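Local coordinates for protein alternansucrase (PDB 6HVG) that is a calcium-binding member of glycosyl hydrolase family 70, joining a barrel-type enzyme domain to repeats of the choline-binding and cell-wall-binding kind, at residues A[759-769]-A[781-789]; A[1315-1325]-A[1356-1366]. One frame throughout, in Å; residues are numbered along the deposited sequence.

Contact 1. Residues A[759-769]-A[781-789]; sequences PIRKAMIDHGI and QLAQGMEFY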
loop_
_atom_site.group_PDB
_atom_site.type_symbol
_atom_site.label_atom_id
_atom_site.label_comp_id
_atom_site.label_asym_id
_atom_site.label_seq_id
_atom_site.Cartn_x
_atom_site.Cartn_y
_atom_site.Cartn_z
ATOM N N PRO A 759 0.102 7.321 -11.195
ATOM C CA PRO A 759 0.273 8.609 -11.862
ATOM C C PRO A 759 -0.767 9.693 -11.508
ATOM O O PRO A 759 -0.397 10.833 -11.220
ATOM C CB PRO A 759 0.183 8.229 -13.332
ATOM C CG PRO A 759 0.753 6.852 -13.393
ATOM C CD PRO A 759 0.407 6.194 -12.093
ATOM N N ILE A 760 -2.053 9.352 -11.536
ATOM C CA ILE A 760 -3.089 10.336 -11.209
ATOM C C ILE A 760 -2.876 10.931 -9.811
ATOM O O ILE A 760 -3.080 12.122 -9.604
ATOM C CB ILE A 760 -4.507 9.752 -11.408
ATOM C CG1 ILE A 760 -4.882 9.818 -12.884
ATOM C CG2 ILE A 760 -5.563 10.514 -10.617
ATOM C CD1 ILE A 760 -5.470 8.544 -13.446
ATOM N N ARG A 761 -2.466 10.106 -8.854
ATOM C CA ARG A 761 -2.221 10.582 -7.484
ATOM C C ARG A 761 -0.875 11.314 -7.379
ATOM O O ARG A 761 -0.804 12.364 -6.746
ATOM C CB ARG A 761 -2.315 9.434 -6.467
ATOM C CG ARG A 761 -3.749 8.954 -6.284
ATOM C CD ARG A 761 -3.887 7.815 -5.299
ATOM N NE ARG A 761 -3.229 6.602 -5.788
ATOM C CZ ARG A 761 -3.266 5.410 -5.185
ATOM N NH1 ARG A 761 -3.934 5.257 -4.060
ATOM N NH2 ARG A 761 -2.630 4.369 -5.715
ATOM N N LYS A 762 0.183 10.794 -8.002
ATOM C CA LYS A 762 1.495 11.486 -8.015
ATOM C C LYS A 762 1.331 12.899 -8.531
ATOM O O LYS A 762 1.958 13.819 -8.031
ATOM C CB LYS A 762 2.520 10.773 -8.906
ATOM C CG LYS A 762 2.765 9.310 -8.573
ATOM C CD LYS A 762 4.238 8.906 -8.576
ATOM C CE LYS A 762 4.418 7.373 -8.585
ATOM N NZ LYS A 762 3.933 6.680 -9.831
ATOM N N ALA A 763 0.465 13.069 -9.523
ATOM C CA ALA A 763 0.167 14.391 -10.079
ATOM C C ALA A 763 -0.481 15.297 -9.037
ATOM O O ALA A 763 -0.111 16.455 -8.909
ATOM C CB ALA A 763 -0.726 14.260 -11.291
ATOM N N MET A 764 -1.413 14.752 -8.262
ATOM C CA MET A 764 -2.087 15.509 -7.192
ATOM C C MET A 764 -1.111 15.903 -6.080
ATOM O O MET A 764 -1.150 17.016 -5.572
ATOM C CB MET A 764 -3.240 14.696 -6.608
ATOM C CG MET A 764 -4.322 14.417 -7.637
ATOM S SD MET A 764 -5.649 13.324 -7.116
ATOM C CE MET A 764 -6.539 14.373 -5.942
ATOM N N ILE A 765 -0.196 14.988 -5.765
ATOM C CA ILE A 765 0.842 15.193 -4.751
ATOM C C ILE A 765 1.806 16.284 -5.196
ATOM O O ILE A 765 2.131 17.194 -4.437
ATOM C CB ILE A 765 1.631 13.882 -4.474
ATOM C CG1 ILE A 765 0.687 12.811 -3.906
ATOM C CG2 ILE A 765 2.750 14.126 -3.486
ATOM C CD1 ILE A 765 1.279 11.423 -3.724
ATOM N N ASP A 766 2.254 16.192 -6.441
ATOM C CA ASP A 766 3.200 17.156 -6.999
ATOM C C ASP A 766 2.666 18.586 -7.029
ATOM O O ASP A 766 3.448 19.511 -6.982
ATOM C CB ASP A 766 3.580 16.748 -8.420
ATOM C CG ASP A 766 4.981 17.179 -8.804
ATOM O OD1 ASP A 766 5.948 16.897 -8.053
ATOM O OD2 ASP A 766 5.119 17.781 -9.884
ATOM N N HIS A 767 1.351 18.761 -7.130
ATOM C CA HIS A 767 0.731 20.088 -7.151
ATOM C C HIS A 767 0.096 20.468 -5.795
ATOM O O HIS A 767 -0.719 21.396 -5.708
ATOM C CB HIS A 767 -0.296 20.168 -8.299
ATOM C CG HIS A 767 0.322 20.285 -9.661
ATOM N ND1 HIS A 767 0.956 19.231 -10.287
ATOM C CD2 HIS A 767 0.411 21.331 -10.512
ATOM C CE1 HIS A 767 1.413 19.622 -11.462
ATOM N NE2 HIS A 767 1.092 20.894 -11.624
ATOM N N GLY A 768 0.500 19.769 -4.736
ATOM C CA GLY A 768 0.056 20.080 -3.377
ATOM C C GLY A 768 -1.415 19.851 -3.075
ATOM O O GLY A 768 -1.934 20.377 -2.093
ATOM N N ILE A 769 -2.097 19.057 -3.894
ATOM C CA ILE A 769 -3.528 18.811 -3.700
ATOM C C ILE A 769 -3.779 17.795 -2.582
ATOM O O ILE A 769 -4.743 17.913 -1.832
ATOM C CB ILE A 769 -4.185 18.370 -5.012
ATOM C CG1 ILE A 769 -3.943 19.459 -6.052
ATOM C CG2 ILE A 769 -5.678 18.119 -4.794
ATOM C CD1 ILE A 769 -4.800 19.338 -7.291
ATOM N N GLN A 781 -11.170 17.919 -5.766
ATOM C CA GLN A 781 -9.731 17.765 -5.659
ATOM C C GLN A 781 -9.221 16.887 -6.795
ATOM O O GLN A 781 -8.198 17.190 -7.409
ATOM C CB GLN A 781 -9.347 17.135 -4.317
ATOM C CG GLN A 781 -9.131 18.113 -3.171
ATOM C CD GLN A 781 -9.022 17.399 -1.847
ATOM O OE1 GLN A 781 -10.019 16.942 -1.319
ATOM N NE2 GLN A 781 -7.811 17.264 -1.328
ATOM N N LEU A 782 -9.945 15.805 -7.077
ATOM C CA LEU A 782 -9.600 14.947 -8.208
ATOM C C LEU A 782 -9.624 15.691 -9.554
ATOM O O LEU A 782 -8.697 15.552 -10.358
ATOM C CB LEU A 782 -10.543 13.764 -8.276
ATOM C CG LEU A 782 -10.323 12.741 -9.399
ATOM C CD1 LEU A 782 -8.907 12.232 -9.433
ATOM C CD2 LEU A 782 -11.295 11.581 -9.208
ATOM N N ALA A 783 -10.666 16.493 -9.779
ATOM C CA ALA A 783 -10.826 17.252 -11.024
ATOM C C ALA A 783 -9.686 18.230 -11.295
ATOM O O ALA A 783 -9.225 18.351 -12.438
ATOM C CB ALA A 783 -12.156 17.990 -11.026
ATOM N N GLN A 784 -9.243 18.928 -10.253
ATOM C CA GLN A 784 -8.122 19.875 -10.363
ATOM C C GLN A 784 -6.829 19.162 -10.719
ATOM O O GLN A 784 -6.074 19.637 -11.569
ATOM C CB GLN A 784 -7.880 20.597 -9.043
ATOM C CG GLN A 784 -8.966 21.559 -8.602
ATOM C CD GLN A 784 -8.771 22.019 -7.163
ATOM O OE1 GLN A 784 -7.748 21.733 -6.528
ATOM N NE2 GLN A 784 -9.761 22.727 -6.639
ATOM N N GLY A 785 -6.579 18.028 -10.057
ATOM C CA GLY A 785 -5.396 17.218 -10.324
ATOM C C GLY A 785 -5.423 16.704 -11.747
ATOM O O GLY A 785 -4.421 16.715 -12.462
ATOM N N MET A 786 -6.605 16.273 -12.161
ATOM C CA MET A 786 -6.806 15.743 -13.494
ATOM C C MET A 786 -6.440 16.730 -14.578
ATOM O O MET A 786 -5.916 16.320 -15.618
ATOM C CB MET A 786 -8.250 15.273 -13.666
ATOM C CG MET A 786 -8.508 13.914 -13.035
ATOM S SD MET A 786 -7.442 12.635 -13.729
ATOM C CE MET A 786 -8.249 11.196 -13.046
ATOM N N GLU A 787 -6.697 18.014 -14.344
ATOM C CA GLU A 787 -6.309 19.039 -15.319
ATOM C C GLU A 787 -4.781 19.090 -15.534
ATOM O O GLU A 787 -4.330 19.298 -16.664
ATOM C CB GLU A 787 -6.884 20.419 -14.955
ATOM C CG GLU A 787 -8.389 20.547 -15.202
ATOM C CD GLU A 787 -8.805 20.312 -16.673
ATOM O OE1 GLU A 787 -8.374 21.073 -17.574
ATOM O OE2 GLU A 787 -9.574 19.353 -16.937
ATOM N N PHE A 788 -3.998 18.875 -14.474
ATOM C CA PHE A 788 -2.528 18.815 -14.599
ATOM C C PHE A 788 -2.086 17.536 -15.306
ATOM O O PHE A 788 -1.158 17.544 -16.128
ATOM C CB PHE A 788 -1.833 18.930 -13.218
ATOM C CG PHE A 788 -2.103 20.238 -12.500
ATOM C CD1 PHE A 788 -1.704 21.453 -13.061
ATOM C CD2 PHE A 788 -2.772 20.258 -11.276
ATOM C CE1 PHE A 788 -1.979 22.651 -12.422
ATOM C CE2 PHE A 788 -3.039 21.453 -10.636
ATOM C CZ PHE A 788 -2.649 22.651 -11.214
ATOM N N TYR A 789 -2.764 16.444 -14.954
ATOM C CA TYR A 789 -2.530 15.127 -15.539
ATOM C C TYR A 789 -2.768 15.147 -17.049
ATOM O O TYR A 789 -1.954 14.617 -17.813
ATOM C CB TYR A 789 -3.445 14.111 -14.855
ATOM C CG TYR A 789 -3.361 12.684 -15.339
ATOM C CD1 TYR A 789 -2.333 11.853 -14.941
ATOM C CD2 TYR A 789 -4.338 12.158 -16.163
ATOM C CE1 TYR A 789 -2.270 10.535 -15.363
ATOM C CE2 TYR A 789 -4.282 10.847 -16.604
ATOM C CZ TYR A 789 -3.249 10.033 -16.191
ATOM O OH TYR A 789 -3.196 8.717 -16.586
#
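H767 and F788 stack face to face, with ring centroids 3.6 Å apart and planes inclined by 19°. H767 CD2 lies over the centre of the phenyl ring. The imidazole is held from the last helical turn before it, H767 ND1 donating to A763 O (3.3 Å). H767 N reaches that carbonyl from its other face.

In a CH-pi contact, I760 CG1 stands 3.6 Å from the centroid of the Y789 ring, almost on its normal, while P759 CB reaches the ring edge. E832 tethers the phenol oxygen.

Apolar side chains supply most of the remaining contacts. I760 CG1 also meets M786 CE (3.6 Å), and I760 CG2 faces L782 CD1. M764 bends at its last torsion (chi3 71°), resting CE on the carbonyl of Q781 (CE to O 3.6 Å), whereas its CG lies 4.0 Å from G785 CA, where the lack of a side chain lets the two backbones come together (M764 CA to G785 CA 4.9 Å). I769 CD1 packs against G785 N and Q784 CB.

The one hydrogen bond between the segments runs from Q781 NE2 to I769 O (3.2 Å); Q781 OE1 is held by T778 N.

G768 is the C-prime residue of a Schellman motif ending helix 757-766. Residues 759-766 and 781-789 run at 97° to each other, a nearly perpendicular helix pair between consecutive strands of the family's (β/α)8 barrel.

Contact 2. Residues A[1315-1325]-A[1356-1366]; sequences FIEDGNGNWYY and YYFMPNGVELR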
loop_
_atom_site.group_PDB
_atom_site.type_symbol
_atom_site.label_atom_id
_atom_site.label_comp_id
_atom_site.label_asym_id
_atom_site.label_seq_id
_atom_site.Cartn_x
_atom_site.Cartn_y
_atom_site.Cartn_z
ATOM N N PHE A 1315 0.362 -9.960 34.779
ATOM C CA PHE A 1315 1.305 -8.862 34.987
ATOM C C PHE A 1315 0.515 -7.617 35.388
ATOM O O PHE A 1315 -0.570 -7.394 34.889
ATOM C CB PHE A 1315 2.087 -8.598 33.703
ATOM C CG PHE A 1315 3.226 -9.550 33.477
ATOM C CD1 PHE A 1315 3.036 -10.773 32.856
ATOM C CD2 PHE A 1315 4.499 -9.203 33.879
ATOM C CE1 PHE A 1315 4.113 -11.625 32.633
ATOM C CE2 PHE A 1315 5.568 -10.042 33.665
ATOM C CZ PHE A 1315 5.373 -11.257 33.059
ATOM N N ILE A 1316 1.050 -6.837 36.303
ATOM C CA ILE A 1316 0.350 -5.673 36.855
ATOM C C ILE A 1316 1.327 -4.523 36.960
ATOM O O ILE A 1316 2.492 -4.706 37.357
ATOM C CB ILE A 1316 -0.207 -5.948 38.276
ATOM C CG1 ILE A 1316 -1.302 -7.016 38.256
ATOM C CG2 ILE A 1316 -0.761 -4.673 38.898
ATOM C CD1 ILE A 1316 -2.629 -6.569 37.646
ATOM N N GLU A 1317 0.846 -3.346 36.593
ATOM C CA GLU A 1317 1.653 -2.132 36.645
ATOM C C GLU A 1317 1.134 -1.209 37.737
ATOM O O GLU A 1317 -0.056 -0.927 37.776
ATOM C CB GLU A 1317 1.586 -1.404 35.299
ATOM C CG GLU A 1317 2.475 -0.171 35.226
ATOM C CD GLU A 1317 2.307 0.629 33.956
ATOM O OE1 GLU A 1317 1.360 0.354 33.192
ATOM O OE2 GLU A 1317 3.154 1.527 33.725
ATOM N N ASP A 1318 2.025 -0.708 38.584
ATOM C CA ASP A 1318 1.610 0.204 39.636
ATOM C C ASP A 1318 1.516 1.639 39.136
ATOM O O ASP A 1318 1.744 1.911 37.973
ATOM C CB ASP A 1318 2.501 0.050 40.907
ATOM C CG ASP A 1318 3.876 0.713 40.792
ATOM O OD1 ASP A 1318 4.039 1.713 40.062
ATOM O OD2 ASP A 1318 4.789 0.233 41.483
ATOM N N GLY A 1319 1.188 2.549 40.036
ATOM C CA GLY A 1319 1.003 3.953 39.710
ATOM C C GLY A 1319 2.274 4.705 39.360
ATOM O O GLY A 1319 2.212 5.699 38.663
ATOM N N ASN A 1320 3.421 4.220 39.814
ATOM C CA ASN A 1320 4.715 4.814 39.472
ATOM C C ASN A 1320 5.394 4.257 38.211
ATOM O O ASN A 1320 6.486 4.670 37.865
ATOM C CB ASN A 1320 5.651 4.657 40.665
ATOM C CG ASN A 1320 5.115 5.318 41.873
ATOM O OD1 ASN A 1320 4.844 6.512 41.862
ATOM N ND2 ASN A 1320 4.915 4.539 42.914
ATOM N N GLY A 1321 4.761 3.323 37.533
ATOM C CA GLY A 1321 5.317 2.777 36.305
ATOM C C GLY A 1321 6.092 1.497 36.439
ATOM O O GLY A 1321 6.578 0.983 35.447
ATOM N N ASN A 1322 6.175 0.946 37.646
ATOM C CA ASN A 1322 6.822 -0.338 37.848
ATOM C C ASN A 1322 5.918 -1.507 37.503
ATOM O O ASN A 1322 4.711 -1.433 37.709
ATOM C CB ASN A 1322 7.314 -0.478 39.288
ATOM C CG ASN A 1322 8.207 0.669 39.721
ATOM O OD1 ASN A 1322 9.318 0.822 39.219
ATOM N ND2 ASN A 1322 7.725 1.480 40.646
ATOM N N TRP A 1323 6.514 -2.584 36.986
ATOM C CA TRP A 1323 5.765 -3.771 36.598
ATOM C C TRP A 1323 6.056 -4.919 37.523
ATOM O O TRP A 1323 7.184 -5.077 38.001
ATOM C CB TRP A 1323 6.098 -4.178 35.159
ATOM C CG TRP A 1323 5.397 -3.349 34.145
ATOM C CD1 TRP A 1323 5.815 -2.145 33.632
ATOM C CD2 TRP A 1323 4.140 -3.634 33.526
ATOM N NE1 TRP A 1323 4.908 -1.688 32.720
ATOM C CE2 TRP A 1323 3.871 -2.581 32.628
ATOM C CE3 TRP A 1323 3.229 -4.695 33.615
ATOM C CZ2 TRP A 1323 2.711 -2.534 31.858
ATOM C CZ3 TRP A 1323 2.078 -4.656 32.820
ATOM C CH2 TRP A 1323 1.833 -3.578 31.963
ATOM N N TYR A 1324 5.026 -5.735 37.755
ATOM C CA TYR A 1324 5.105 -6.918 38.620
ATOM C C TYR A 1324 4.431 -8.120 37.964
ATOM O O TYR A 1324 3.537 -7.955 37.130
ATOM C CB TYR A 1324 4.393 -6.621 39.941
ATOM C CG TYR A 1324 4.879 -5.358 40.608
ATOM C CD1 TYR A 1324 4.315 -4.136 40.296
ATOM C CD2 TYR A 1324 5.911 -5.394 41.527
ATOM C CE1 TYR A 1324 4.757 -2.980 40.883
ATOM C CE2 TYR A 1324 6.361 -4.247 42.131
ATOM C CZ TYR A 1324 5.786 -3.045 41.808
ATOM O OH TYR A 1324 6.253 -1.901 42.401
ATOM N N TYR A 1325 4.859 -9.320 38.343
ATOM C CA TYR A 1325 4.153 -10.532 37.951
ATOM C C TYR A 1325 3.603 -11.261 39.190
ATOM O O TYR A 1325 4.322 -11.503 40.153
ATOM C CB TYR A 1325 5.076 -11.468 37.173
ATOM C CG TYR A 1325 4.395 -12.747 36.837
ATOM C CD1 TYR A 1325 3.325 -12.772 35.948
ATOM C CD2 TYR A 1325 4.763 -13.929 37.429
ATOM C CE1 TYR A 1325 2.656 -13.946 35.674
ATOM C CE2 TYR A 1325 4.096 -15.103 37.150
ATOM C CZ TYR A 1325 3.046 -15.096 36.286
ATOM O OH TYR A 1325 2.398 -16.265 35.982
ATOM N N TYR A 1356 12.102 -13.377 32.875
ATOM C CA TYR A 1356 12.089 -12.053 33.484
ATOM C C TYR A 1356 13.046 -11.959 34.648
ATOM O O TYR A 1356 13.458 -12.982 35.181
ATOM C CB TYR A 1356 10.680 -11.751 33.937
ATOM C CG TYR A 1356 9.718 -11.566 32.796
ATOM C CD1 TYR A 1356 9.114 -12.658 32.159
ATOM C CD2 TYR A 1356 9.414 -10.294 32.334
ATOM C CE1 TYR A 1356 8.211 -12.469 31.122
ATOM C CE2 TYR A 1356 8.528 -10.097 31.282
ATOM C CZ TYR A 1356 7.924 -11.179 30.704
ATOM O OH TYR A 1356 7.060 -10.965 29.689
ATOM N N TYR A 1357 13.418 -10.739 35.012
ATOM C CA TYR A 1357 14.280 -10.487 36.162
ATOM C C TYR A 1357 13.522 -9.652 37.221
ATOM O O TYR A 1357 13.343 -8.453 37.051
ATOM C CB TYR A 1357 15.501 -9.728 35.679
ATOM C CG TYR A 1357 16.656 -9.604 36.657
ATOM C CD1 TYR A 1357 16.581 -8.771 37.750
ATOM C CD2 TYR A 1357 17.855 -10.264 36.434
ATOM C CE1 TYR A 1357 17.663 -8.640 38.624
ATOM C CE2 TYR A 1357 18.939 -10.116 37.281
ATOM C CZ TYR A 1357 18.842 -9.324 38.376
ATOM O OH TYR A 1357 19.932 -9.196 39.210
ATOM N N PHE A 1358 13.042 -10.287 38.284
ATOM C CA PHE A 1358 12.333 -9.550 39.348
ATOM C C PHE A 1358 13.229 -9.261 40.540
ATOM O O PHE A 1358 13.963 -10.129 40.985
ATOM C CB PHE A 1358 11.095 -10.306 39.812
ATOM C CG PHE A 1358 10.129 -10.569 38.721
ATOM C CD1 PHE A 1358 9.394 -9.520 38.209
ATOM C CD2 PHE A 1358 9.968 -11.821 38.185
ATOM C CE1 PHE A 1358 8.475 -9.706 37.185
ATOM C CE2 PHE A 1358 9.063 -12.029 37.149
ATOM C CZ PHE A 1358 8.319 -10.966 36.635
ATOM N N MET A 1359 13.137 -8.040 41.068
ATOM C CA MET A 1359 14.021 -7.613 42.141
ATOM C C MET A 1359 13.471 -8.067 43.491
ATOM O O MET A 1359 12.432 -8.711 43.552
ATOM C CB MET A 1359 14.227 -6.107 42.053
ATOM C CG MET A 1359 14.763 -5.673 40.684
ATOM S SD MET A 1359 15.512 -4.041 40.763
ATOM C CE MET A 1359 14.782 -3.131 39.425
ATOM N N PRO A 1360 14.177 -7.804 44.587
ATOM C CA PRO A 1360 13.654 -8.298 45.866
ATOM C C PRO A 1360 12.306 -7.655 46.234
ATOM O O PRO A 1360 11.530 -8.262 46.958
ATOM C CB PRO A 1360 14.726 -7.897 46.868
ATOM C CG PRO A 1360 15.959 -7.654 46.077
ATOM C CD PRO A 1360 15.509 -7.199 44.725
ATOM N N ASN A 1361 12.052 -6.443 45.730
ATOM C CA ASN A 1361 10.773 -5.783 45.905
ATOM C C ASN A 1361 9.806 -6.060 44.763
ATOM O O ASN A 1361 8.746 -5.437 44.668
ATOM C CB ASN A 1361 10.951 -4.269 46.079
ATOM C CG ASN A 1361 11.618 -3.633 44.895
ATOM O OD1 ASN A 1361 11.869 -4.285 43.887
ATOM N ND2 ASN A 1361 11.938 -2.368 45.018
ATOM N N GLY A 1362 10.170 -6.990 43.870
ATOM C CA GLY A 1362 9.244 -7.514 42.836
ATOM C C GLY A 1362 9.166 -6.706 41.566
ATOM O O GLY A 1362 8.441 -7.081 40.649
ATOM N N VAL A 1363 9.936 -5.622 41.503
ATOM C CA VAL A 1363 9.993 -4.769 40.331
ATOM C C VAL A 1363 10.674 -5.542 39.202
ATOM O O VAL A 1363 11.721 -6.179 39.386
ATOM C CB VAL A 1363 10.823 -3.495 40.610
ATOM C CG1 VAL A 1363 10.984 -2.664 39.349
ATOM C CG2 VAL A 1363 10.173 -2.646 41.688
ATOM N N GLU A 1364 10.080 -5.475 38.025
ATOM C CA GLU A 1364 10.637 -6.113 36.829
ATOM C C GLU A 1364 11.688 -5.191 36.206
ATOM O O GLU A 1364 11.466 -3.973 36.074
ATOM C CB GLU A 1364 9.471 -6.500 35.891
ATOM C CG GLU A 1364 9.643 -6.390 34.397
ATOM C CD GLU A 1364 8.378 -6.824 33.655
ATOM O OE1 GLU A 1364 7.606 -7.645 34.194
ATOM O OE2 GLU A 1364 8.146 -6.361 32.512
ATOM N N LEU A 1365 12.859 -5.754 35.894
ATOM C CA LEU A 1365 13.929 -5.009 35.214
ATOM C C LEU A 1365 13.590 -4.912 33.736
ATOM O O LEU A 1365 13.147 -5.895 33.136
ATOM C CB LEU A 1365 15.281 -5.700 35.393
ATOM C CG LEU A 1365 16.530 -5.045 34.800
ATOM C CD1 LEU A 1365 16.868 -3.736 35.492
ATOM C CD2 LEU A 1365 17.713 -5.987 34.894
ATOM N N ARG A 1366 13.762 -3.714 33.183
ATOM C CA ARG A 1366 13.386 -3.420 31.800
ATOM C C ARG A 1366 14.425 -2.550 31.118
ATOM O O ARG A 1366 14.823 -1.513 31.665
ATOM C CB ARG A 1366 12.071 -2.655 31.782
ATOM C CG ARG A 1366 10.887 -3.395 32.346
ATOM C CD ARG A 1366 9.637 -2.509 32.342
ATOM N NE ARG A 1366 8.572 -3.261 31.675
ATOM C CZ ARG A 1366 7.660 -2.753 30.851
ATOM N NH1 ARG A 1366 7.648 -1.448 30.574
ATOM N NH2 ARG A 1366 6.750 -3.566 30.305
HETATM O O HOH W 1 9.267 -2.011 35.951
HETATM O O HOH W 2 7.872 -2.818 44.505
HETATM O O HOH W 3 6.878 -9.072 40.544
#
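F1315 points the CZ corner of its ring at one face of Y1356, with CZ to CZ 3.5 Å, across neighbouring β-hairpin-like units of the cell-wall-binding repeat region. The two ring planes are 47° apart. E1364 OE1 lies at the edge of the F1315 ring, its carboxylate turned 83° from the phenyl plane, and V1345 of strand 1342-1345 packs beside both aromatic residues.

A type I turn from D1318 to G1321 closes the first hairpin. D1318 OD2 accepts from Y1324 OH (2.7 Å), nearly in line with its C-O bond, and from N1322 ND2 on its syn side, which braces the turn against the tyrosine. N1322 OD1 in turn touches V1363 CG1.

W1323 lies between hydrocarbon and cation. E1317 CB covers the centre of one indole face; on the opposite face the R1366 guanidinium lies flat, planes 20° apart and CZ 3.4 Å from W1323 CD1, a stacked cation-pi contact. The arginine chain bends at chi3, which brings the guanidinium over the indole, and a salt bridge from R1366 NE to E1364 OE2 (3.2 Å) fixes its rotation. The backbones join where E1364 N donates to W1323 O (2.9 Å), and a water links W1323 N to E1364 O.

Y1324 lays its ring beside the type I turn M1359-G1362, CE2 standing 3.7 Å from N1361 O. A water at the edge of this ring donates both to its OH and to N1361 O.

Y1325 sends its hydroxyl to D1313 and sets its CB against F1358 CZ, 3.3 Å away.

Overall arrangement
Along the chain from the N terminus, contact 1 comes first: residues 759-769 and 781-789 close a short connection of 11 residues inside the family 70 region, joining two helices between barrel strands 745-747 and 821-825. Contact 2 opens only after contact 1 has closed, so the two neither nest nor cross. It closes a longer excursion of 30 residues, which runs out through strand 1342-1345 and back into strand 1354-1357, and thereby ties successive hairpins near the C-terminal end. The centres are 53 Å apart and the nearest atoms about 37 Å: one contact joins two helices of the barrel region, the other lies in a distant β-rich repeat region.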